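UDP-glucose 6-dehydrogenase (Pyrobaculum islandicum, PDB 3VTF) probably catalyses the NAD(+)-dependent oxidation of UDP-alpha-D-glucose to UDP-alpha-D-glucuronate, a step of nucleotide-sugar biosynthesis. Local coordinates at residues D116-G128 with T150-A163. Sequence-based numbering, arbitrary orientation.
Sequences DLRYVEAAARAVG and TTEGLVARAVAEEA
Ala124 and Ala158 meet methyl to methyl, CB to CB at 3.9 Å, where two helices of the Rossmann-type NAD-binding domain pack beside each other on its central sheet. The pair illustrates how small residues bring helices close: the axes of 118-128 and 151-160 approach to 7.3 Å, crossing at -38°. On the sheet-facing side the fit is tight. Val120 CG1 lies 3.5 Å from Val155 CG2, closer than usual for carbons, and Val155 also rests on strand 139-142. Val120 in turn touches Thr107, a predicted NAD(+)-binding residue. At Gly128 a side chain would collide with Val159 O, and the backbones are in direct contact, Gly128 CA lying 3.6 Å from Val159 O in a CA-H...O contact.

The opposite flank, toward solvent, is a salt-bridge network of Glu121, Arg125, Arg157, Glu161 and Glu162. Arg125, its chain extended from CG to NE, spreads its guanidinium over the Ala158 methyl and takes carboxylates around its edge. NE and NH2 hold Glu121 OE2 of its own helix, while NH1 and NH2 converge end-on upon Glu161 OE1, the two planes 24° apart. Replacing Arg125 by an alanine is likely to leave the Glu121 and Glu162 carboxylates without this partner, Glu161 with Arg157 alone of the two arginines, and the Ala158 methyl uncovered. Arg157 NH1 bridges to Glu161 OE2 from above the carboxylate plane. The Glu162 carboxylate stands nearly perpendicular to the guanidinium, at 87°, and its OE2 receives NH1 of Arg125 at 2.9 Å through the anti lone pair.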
ATOM      1  N   ASP A 116      -7.113  11.130  22.672  1.00 22.34           N
ATOM      2  CA  ASP A 116      -7.254  11.956  23.898  1.00 22.32           C
ATOM      3  C   ASP A 116      -6.861  13.365  23.432  1.00 20.61           C
ATOM      4  O   ASP A 116      -5.690  13.649  23.265  1.00 22.50           O
ATOM      5  CB  ASP A 116      -6.216  11.513  24.946  1.00 23.15           C
ATOM      6  CG  ASP A 116      -6.298  12.345  26.265  1.00 26.60           C
ATOM      7  OD1 ASP A 116      -6.909  13.404  26.302  1.00 26.59           O
ATOM      8  OD2 ASP A 116      -5.764  11.915  27.254  1.00 28.15           O
ATOM      9  N   LEU A 117      -7.814  14.273  23.410  1.00 18.71           N
ATOM     10  CA  LEU A 117      -7.555  15.672  22.989  1.00 19.04           C
ATOM     11  C   LEU A 117      -7.411  16.717  24.126  1.00 19.40           C
ATOM     12  O   LEU A 117      -7.345  17.966  23.890  1.00 19.89           O
ATOM     13  CB  LEU A 117      -8.642  16.143  21.983  1.00 19.27           C
ATOM     14  CG  LEU A 117      -8.605  15.287  20.669  1.00 22.64           C
ATOM     15  CD1 LEU A 117      -9.804  15.714  19.814  1.00 21.91           C
ATOM     16  CD2 LEU A 117      -7.258  15.438  19.911  1.00 21.87           C
ATOM     17  N   ARG A 118      -7.289  16.232  25.341  1.00 20.99           N
ATOM     18  CA  ARG A 118      -7.133  17.179  26.484  1.00 23.86           C
ATOM     19  C   ARG A 118      -5.868  17.990  26.445  1.00 20.67           C
ATOM     20  O   ARG A 118      -5.896  19.161  26.806  1.00 21.07           O
ATOM     21  CB  ARG A 118      -7.165  16.403  27.823  1.00 23.04           C
ATOM     22  CG  ARG A 118      -8.540  15.806  28.205  1.00 27.67           C
ATOM     23  CD  ARG A 118      -8.329  15.002  29.521  1.00 31.39           C
ATOM     24  NE  ARG A 118      -7.334  13.921  29.274  1.00 27.01           N
ATOM     25  CZ  ARG A 118      -6.417  13.563  30.131  1.00 33.62           C
ATOM     26  NH1 ARG A 118      -6.361  14.163  31.343  1.00 30.64           N
ATOM     27  NH2 ARG A 118      -5.517  12.651  29.767  1.00 31.18           N
ATOM     28  N   TYR A 119      -4.726  17.414  26.005  1.00 18.70           N
ATOM     29  CA  TYR A 119      -3.471  18.185  25.926  1.00 18.61           C
ATOM     30  C   TYR A 119      -3.566  19.297  24.883  1.00 19.06           C
ATOM     31  O   TYR A 119      -3.091  20.438  25.117  1.00 20.94           O
ATOM     32  CB  TYR A 119      -2.258  17.245  25.563  1.00 19.47           C
ATOM     33  CG  TYR A 119      -2.117  16.055  26.541  1.00 22.89           C
ATOM     34  CD1 TYR A 119      -1.265  16.166  27.628  1.00 23.49           C
ATOM     35  CD2 TYR A 119      -2.877  14.894  26.408  1.00 21.02           C
ATOM     36  CE1 TYR A 119      -1.129  15.137  28.564  1.00 27.67           C
ATOM     37  CE2 TYR A 119      -2.761  13.888  27.343  1.00 24.42           C
ATOM     38  CZ  TYR A 119      -1.901  14.019  28.432  1.00 26.86           C
ATOM     39  OH  TYR A 119      -1.763  12.972  29.358  1.00 32.68           O
ATOM     40  N   VAL A 120      -4.130  18.951  23.699  1.00 19.63           N
ATOM     41  CA  VAL A 120      -4.349  19.962  22.642  1.00 19.66           C
ATOM     42  C   VAL A 120      -5.351  21.065  23.142  1.00 19.84           C
ATOM     43  O   VAL A 120      -5.129  22.253  22.898  1.00 19.75           O
ATOM     44  CB  VAL A 120      -4.946  19.249  21.393  1.00 21.35           C
ATOM     45  CG1 VAL A 120      -5.490  20.248  20.312  1.00 19.78           C
ATOM     46  CG2 VAL A 120      -3.859  18.293  20.766  1.00 20.45           C
ATOM     47  N   GLU A 121      -6.412  20.640  23.845  1.00 19.95           N
ATOM     48  CA  GLU A 121      -7.397  21.648  24.291  1.00 20.74           C
ATOM     49  C   GLU A 121      -6.748  22.646  25.270  1.00 19.85           C
ATOM     50  O   GLU A 121      -6.946  23.843  25.146  1.00 23.46           O
ATOM     51  CB  GLU A 121      -8.636  20.983  24.920  1.00 22.15           C
ATOM     52  CG  GLU A 121      -9.548  22.062  25.529  1.00 26.87           C
ATOM     53  CD  GLU A 121     -10.886  21.563  25.975  1.00 31.90           C
ATOM     54  OE1 GLU A 121     -11.119  20.366  25.897  1.00 28.83           O
ATOM     55  OE2 GLU A 121     -11.742  22.425  26.337  1.00 36.49           O
ATOM     56  N   ALA A 122      -5.953  22.156  26.208  1.00 21.08           N
ATOM     57  CA  ALA A 122      -5.259  23.051  27.180  1.00 21.68           C
ATOM     58  C   ALA A 122      -4.282  23.924  26.498  1.00 21.35           C
ATOM     59  O   ALA A 122      -4.126  25.112  26.842  1.00 20.45           O
ATOM     60  CB  ALA A 122      -4.565  22.256  28.330  1.00 22.64           C
ATOM     61  N   ALA A 123      -3.589  23.407  25.440  1.00 19.74           N
ATOM     62  CA  ALA A 123      -2.618  24.253  24.783  1.00 19.46           C
ATOM     63  C   ALA A 123      -3.400  25.339  24.010  1.00 20.98           C
ATOM     64  O   ALA A 123      -2.951  26.467  23.950  1.00 21.70           O
ATOM     65  CB  ALA A 123      -1.817  23.406  23.761  1.00 20.83           C
ATOM     66  N   ALA A 124      -4.556  24.981  23.418  1.00 20.27           N
ATOM     67  CA  ALA A 124      -5.306  25.958  22.589  1.00 19.96           C
ATOM     68  C   ALA A 124      -5.811  27.092  23.584  1.00 22.53           C
ATOM     69  O   ALA A 124      -5.861  28.263  23.223  1.00 22.69           O
ATOM     70  CB  ALA A 124      -6.539  25.316  21.948  1.00 17.32           C
ATOM     71  N   ARG A 125      -6.202  26.707  24.783  1.00 23.01           N
ATOM     72  CA  ARG A 125      -6.719  27.740  25.755  1.00 26.06           C
ATOM     73  C   ARG A 125      -5.561  28.646  26.118  1.00 27.20           C
ATOM     74  O   ARG A 125      -5.720  29.877  26.272  1.00 28.88           O
ATOM     75  CB  ARG A 125      -7.304  27.055  27.005  1.00 25.15           C
ATOM     76  CG  ARG A 125      -8.645  26.395  26.675  1.00 27.16           C
ATOM     77  CD  ARG A 125      -9.521  26.026  27.908  1.00 26.68           C
ATOM     78  NE  ARG A 125     -10.726  25.303  27.429  1.00 32.53           N
ATOM     79  CZ  ARG A 125     -11.788  25.914  26.889  1.00 33.41           C
ATOM     80  NH1 ARG A 125     -11.816  27.230  26.845  1.00 35.89           N
ATOM     81  NH2 ARG A 125     -12.824  25.251  26.384  1.00 34.29           N
ATOM     82  N   ALA A 126      -4.355  28.058  26.280  1.00 25.93           N
ATOM     83  CA  ALA A 126      -3.197  28.918  26.550  1.00 23.11           C
ATOM     84  C   ALA A 126      -2.904  29.876  25.438  1.00 25.98           C
ATOM     85  O   ALA A 126      -2.528  31.042  25.674  1.00 24.22           O
ATOM     86  CB  ALA A 126      -1.941  28.109  26.917  1.00 26.07           C
ATOM     87  N   VAL A 127      -3.052  29.393  24.204  1.00 22.35           N
ATOM     88  CA  VAL A 127      -2.891  30.209  23.064  1.00 22.85           C
ATOM     89  C   VAL A 127      -3.908  31.342  23.115  1.00 23.49           C
ATOM     90  O   VAL A 127      -3.512  32.504  22.886  1.00 23.61           O
ATOM     91  CB  VAL A 127      -2.993  29.406  21.746  1.00 23.89           C
ATOM     92  CG1 VAL A 127      -3.012  30.368  20.580  1.00 20.48           C
ATOM     93  CG2 VAL A 127      -1.723  28.452  21.591  1.00 19.41           C
ATOM     94  N   GLY A 128      -5.175  30.998  23.405  1.00 21.46           N
ATOM     95  CA  GLY A 128      -6.235  32.050  23.491  1.00 24.97           C
ATOM     96  C   GLY A 128      -5.858  33.135  24.560  1.00 24.36           C
ATOM     97  O   GLY A 128      -5.940  34.303  24.328  1.00 25.88           O
ATOM     98  N   THR A 150     -10.793  18.754  14.217  1.00 17.01           N
ATOM     99  CA  THR A 150     -10.343  19.291  15.530  1.00 18.09           C
ATOM    100  C   THR A 150      -9.858  20.747  15.425  1.00 17.20           C
ATOM    101  O   THR A 150     -10.058  21.562  16.363  1.00 18.14           O
ATOM    102  CB  THR A 150      -9.151  18.430  16.077  1.00 18.51           C
ATOM    103  OG1 THR A 150      -9.635  17.107  16.273  1.00 19.61           O
ATOM    104  CG2 THR A 150      -8.582  18.915  17.399  1.00 18.49           C
ATOM    105  N   THR A 151      -9.192  21.089  14.324  1.00 18.09           N
ATOM    106  CA  THR A 151      -8.562  22.429  14.164  1.00 17.98           C
ATOM    107  C   THR A 151      -9.632  23.549  14.134  1.00 22.65           C
ATOM    108  O   THR A 151      -9.537  24.518  14.921  1.00 20.58           O
ATOM    109  CB  THR A 151      -7.656  22.517  12.919  1.00 22.19           C
ATOM    110  OG1 THR A 151      -6.562  21.565  13.082  1.00 22.10           O
ATOM    111  CG2 THR A 151      -7.032  23.943  12.764  1.00 20.82           C
ATOM    112  N   GLU A 152     -10.651  23.387  13.306  1.00 18.56           N
ATOM    113  CA  GLU A 152     -11.652  24.441  13.167  1.00 22.33           C
ATOM    114  C   GLU A 152     -12.724  24.248  14.206  1.00 23.90           C
ATOM    115  O   GLU A 152     -13.555  25.132  14.380  1.00 21.19           O
ATOM    116  CB  GLU A 152     -12.312  24.341  11.779  1.00 23.46           C
ATOM    117  CG  GLU A 152     -11.301  24.850  10.763  1.00 27.73           C
ATOM    118  CD  GLU A 152     -11.871  24.707   9.389  1.00 38.21           C
ATOM    119  OE1 GLU A 152     -12.217  23.549   9.074  1.00 42.58           O
ATOM    120  OE2 GLU A 152     -11.952  25.727   8.687  1.00 48.02           O
ATOM    121  N   GLY A 153     -12.763  23.063  14.842  1.00 22.44           N
ATOM    122  CA  GLY A 153     -13.763  22.827  15.911  1.00 23.00           C
ATOM    123  C   GLY A 153     -13.215  23.103  17.287  1.00 23.53           C
ATOM    124  O   GLY A 153     -13.070  24.264  17.667  1.00 23.21           O
ATOM    125  N   LEU A 154     -12.799  22.046  17.990  1.00 22.69           N
ATOM    126  CA  LEU A 154     -12.293  22.185  19.328  1.00 22.21           C
ATOM    127  C   LEU A 154     -11.240  23.316  19.502  1.00 24.60           C
ATOM    128  O   LEU A 154     -11.344  24.128  20.416  1.00 22.10           O
ATOM    129  CB  LEU A 154     -11.673  20.836  19.773  1.00 24.60           C
ATOM    130  CG  LEU A 154     -10.755  20.907  21.015  1.00 24.71           C
ATOM    131  CD1 LEU A 154     -11.587  21.344  22.206  1.00 25.09           C
ATOM    132  CD2 LEU A 154     -10.111  19.592  21.351  1.00 25.22           C
ATOM    133  N   VAL A 155     -10.180  23.333  18.662  1.00 19.94           N
ATOM    134  CA  VAL A 155      -9.054  24.281  18.863  1.00 19.98           C
ATOM    135  C   VAL A 155      -9.534  25.729  18.600  1.00 20.31           C
ATOM    136  O   VAL A 155      -9.319  26.579  19.486  1.00 20.56           O
ATOM    137  CB  VAL A 155      -7.849  23.931  17.919  1.00 20.70           C
ATOM    138  CG1 VAL A 155      -6.845  25.085  17.795  1.00 20.60           C
ATOM    139  CG2 VAL A 155      -7.156  22.610  18.367  1.00 17.14           C
ATOM    140  N   ALA A 156     -10.244  25.982  17.498  1.00 18.18           N
ATOM    141  CA  ALA A 156     -10.737  27.352  17.234  1.00 20.50           C
ATOM    142  C   ALA A 156     -11.667  27.797  18.342  1.00 22.96           C
ATOM    143  O   ALA A 156     -11.654  28.963  18.723  1.00 20.67           O
ATOM    144  CB  ALA A 156     -11.426  27.460  15.881  1.00 19.11           C
ATOM    145  N   ARG A 157     -12.439  26.857  18.861  1.00 20.16           N
ATOM    146  CA  ARG A 157     -13.400  27.229  19.945  1.00 28.15           C
ATOM    147  C   ARG A 157     -12.698  27.510  21.253  1.00 26.82           C
ATOM    148  O   ARG A 157     -13.004  28.487  21.904  1.00 23.45           O
ATOM    149  CB  ARG A 157     -14.460  26.127  20.137  1.00 27.49           C
ATOM    150  CG  ARG A 157     -15.465  26.487  21.209  1.00 29.38           C
ATOM    151  CD  ARG A 157     -16.631  25.472  21.246  1.00 31.45           C
ATOM    152  NE  ARG A 157     -16.160  24.083  21.329  1.00 33.20           N
ATOM    153  CZ  ARG A 157     -15.634  23.546  22.442  1.00 35.45           C
ATOM    154  NH1 ARG A 157     -15.452  24.289  23.539  1.00 36.01           N
ATOM    155  NH2 ARG A 157     -15.218  22.274  22.459  1.00 34.26           N
ATOM    156  N   ALA A 158     -11.746  26.632  21.660  1.00 22.26           N
ATOM    157  CA  ALA A 158     -11.052  26.842  22.856  1.00 23.45           C
ATOM    158  C   ALA A 158     -10.196  28.150  22.841  1.00 23.69           C
ATOM    159  O   ALA A 158     -10.111  28.869  23.887  1.00 24.75           O
ATOM    160  CB  ALA A 158     -10.185  25.592  23.167  1.00 21.28           C
ATOM    161  N   VAL A 159      -9.528  28.417  21.737  1.00 22.15           N
ATOM    162  CA  VAL A 159      -8.848  29.687  21.507  1.00 21.68           C
ATOM    163  C   VAL A 159      -9.855  30.889  21.655  1.00 21.77           C
ATOM    164  O   VAL A 159      -9.626  31.796  22.455  1.00 23.39           O
ATOM    165  CB  VAL A 159      -8.191  29.743  20.127  1.00 21.69           C
ATOM    166  CG1 VAL A 159      -7.479  31.105  19.975  1.00 20.98           C
ATOM    167  CG2 VAL A 159      -7.106  28.616  19.978  1.00 19.06           C
ATOM    168  N   ALA A 160     -10.955  30.868  20.904  1.00 22.21           N
ATOM    169  CA  ALA A 160     -11.934  31.996  20.935  1.00 23.12           C
ATOM    170  C   ALA A 160     -12.471  32.213  22.344  1.00 27.81           C
ATOM    171  O   ALA A 160     -12.695  33.383  22.726  1.00 27.71           O
ATOM    172  CB  ALA A 160     -13.066  31.763  19.919  1.00 22.64           C
ATOM    173  N   GLU A 161     -12.681  31.120  23.093  1.00 24.82           N
ATOM    174  CA  GLU A 161     -13.233  31.241  24.431  1.00 30.16           C
ATOM    175  C   GLU A 161     -12.263  31.970  25.393  1.00 33.25           C
ATOM    176  O   GLU A 161     -12.689  32.408  26.466  1.00 29.88           O
ATOM    177  CB  GLU A 161     -13.633  29.873  25.019  1.00 24.38           C
ATOM    178  CG  GLU A 161     -14.915  29.309  24.415  1.00 29.09           C
ATOM    179  CD  GLU A 161     -15.218  27.890  24.874  1.00 30.89           C
ATOM    180  OE1 GLU A 161     -14.486  27.354  25.758  1.00 31.63           O
ATOM    181  OE2 GLU A 161     -16.135  27.257  24.300  1.00 31.19           O
ATOM    182  N   GLU A 162     -10.961  32.098  25.047  1.00 27.90           N
ATOM    183  CA  GLU A 162     -10.018  32.787  25.933  1.00 27.98           C
ATOM    184  C   GLU A 162      -9.455  34.068  25.357  1.00 25.11           C
ATOM    185  O   GLU A 162      -8.726  34.775  26.039  1.00 26.49           O
ATOM    186  CB  GLU A 162      -8.816  31.850  26.337  1.00 29.36           C
ATOM    187  CG  GLU A 162      -9.213  30.424  26.754  1.00 31.81           C
ATOM    188  CD  GLU A 162      -9.957  30.437  28.070  1.00 38.44           C
ATOM    189  OE1 GLU A 162      -9.798  31.472  28.786  1.00 35.64           O
ATOM    190  OE2 GLU A 162     -10.698  29.459  28.345  1.00 35.65           O
ATOM    191  N   ALA A 163      -9.704  34.323  24.073  1.00 21.51           N
ATOM    192  CA  ALA A 163      -8.980  35.338  23.323  1.00 24.39           C
ATOM    193  C   ALA A 163      -9.602  36.767  23.626  1.00 25.82           C
ATOM    194  O   ALA A 163      -9.064  37.748  23.161  1.00 28.67           O
ATOM    195  CB  ALA A 163      -9.060  35.054  21.807  1.00 22.79           C
TER